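Local coordinates for exopolygalacturonate lyase (Vibrio vulnificus, PDB 5A29), which probably cleaves pectic polysaccharides by beta-elimination, as a manganese-binding lyase of polysaccharide lyase family 2, at residues Leu369-Asn372 against Thr377-Pro380. Sequence-based numbering, arbitrary orientation.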
# COMPACT_ATOMS: atom_id res chain seq x y z
N LEU A 369 -1.22 19.06 13.81
CA LEU A 369 -0.73 20.13 12.90
C LEU A 369 -1.60 20.25 11.63
O LEU A 369 -1.76 21.34 11.12
CB LEU A 369 0.70 19.75 12.41
CG LEU A 369 1.74 19.67 13.53
CD1 LEU A 369 3.08 19.34 12.85
CD2 LEU A 369 1.78 21.04 14.20
N ALA A 370 -2.12 19.14 11.13
CA ALA A 370 -2.69 19.10 9.76
C ALA A 370 -4.21 19.01 9.74
O ALA A 370 -4.83 19.35 8.73
CB ALA A 370 -2.14 17.90 9.00
N TYR A 371 -4.84 18.57 10.84
CA TYR A 371 -6.27 18.24 10.74
C TYR A 371 -7.11 19.45 11.04
O TYR A 371 -6.82 20.21 11.95
CB TYR A 371 -6.67 17.12 11.75
CG TYR A 371 -8.08 16.59 11.57
CD1 TYR A 371 -8.43 15.85 10.41
CD2 TYR A 371 -9.03 16.73 12.58
CE1 TYR A 371 -9.72 15.34 10.26
CE2 TYR A 371 -10.31 16.27 12.40
CZ TYR A 371 -10.62 15.53 11.24
OH TYR A 371 -11.86 14.97 11.03
N ASN A 372 -8.19 19.64 10.26
CA ASN A 372 -9.15 20.71 10.58
C ASN A 372 -10.48 20.10 11.03
O ASN A 372 -11.26 19.60 10.20
CB ASN A 372 -9.43 21.52 9.30
CG ASN A 372 -10.29 22.75 9.57
OD1 ASN A 372 -10.94 22.88 10.61
ND2 ASN A 372 -10.28 23.69 8.59
N THR A 377 -10.92 18.22 7.01
CA THR A 377 -9.90 18.19 5.97
C THR A 377 -8.50 18.06 6.56
O THR A 377 -8.35 18.30 7.76
CB THR A 377 -9.93 19.43 5.06
OG1 THR A 377 -9.87 20.58 5.89
CG2 THR A 377 -11.26 19.43 4.25
N ILE A 378 -7.53 17.70 5.71
CA ILE A 378 -6.10 17.56 6.07
C ILE A 378 -5.37 18.69 5.30
O ILE A 378 -5.45 18.72 4.06
CB ILE A 378 -5.52 16.20 5.64
CG1 ILE A 378 -6.31 14.98 6.20
CG2 ILE A 378 -4.01 16.10 6.02
CD1 ILE A 378 -6.61 15.17 7.62
N LYS A 379 -4.75 19.63 6.01
CA LYS A 379 -3.96 20.71 5.35
C LYS A 379 -2.65 20.19 4.76
O LYS A 379 -2.03 19.29 5.35
CB LYS A 379 -3.62 21.76 6.42
CG LYS A 379 -4.87 22.44 6.94
CD LYS A 379 -4.50 23.44 8.01
CE LYS A 379 -4.35 22.73 9.36
NZ LYS A 379 -4.83 23.59 10.48
N PRO A 380 -2.15 20.83 3.64
CA PRO A 380 -0.84 20.48 3.09
C PRO A 380 0.28 21.21 3.88
O PRO A 380 0.45 22.45 3.77
CB PRO A 380 -0.91 21.00 1.62
CG PRO A 380 -1.83 22.20 1.73
CD PRO A 380 -2.86 21.83 2.80
O HOH W 1 -4.73 21.95 12.67
O HOH W 2 -8.78 23.20 6.12
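The first torsion of Tyr371 (chi1 -172°) swings its ring beside the carbonyl carbon, and chi2 of Ile378 (-45°) turns that residue's terminal methyl to meet it on one face of the strand pair, where Ile378 CD1 sits at the ring edge, 3.4 Å from Tyr371 CD1. Two apolar groups suit this buried face: the ring reaches on to Leu435 and Met439 of helix 430-442 and gives its hydroxyl to a hydrogen bond with Asn438 OD1, while Ile378 packs on Phe366 and Tyr367. Its branch offers a second methyl, CG2, which lies 4.0 Å from Ala370 CB, a single methyl that probably leaves room for the neighbouring chain. The backbones form a short beta hairpin that begins directly at the end of helix 353-370, so that the chain turns back beside the helix terminus. Lys379 N donates to Ala370 O at 2.7 Å, and Asn372 N donates to Thr377 O at 2.8 Å. On the other face, Asn372 and Thr377 lie side by side, short polar side chains fit for a partly exposed end: one water joins Asn372 ND2 to Thr377 OG1, and near the turn Asn372 OD1 takes Glu374 N while Thr377 OG1 pairs with Asn375 OD1. Lysine, long and flexible, can run past Ala370 O, with CB, CG and CE of Lys379 near it, and bend to bring NZ 2.7 Å from a water also within hydrogen-bonding reach of Tyr371 O.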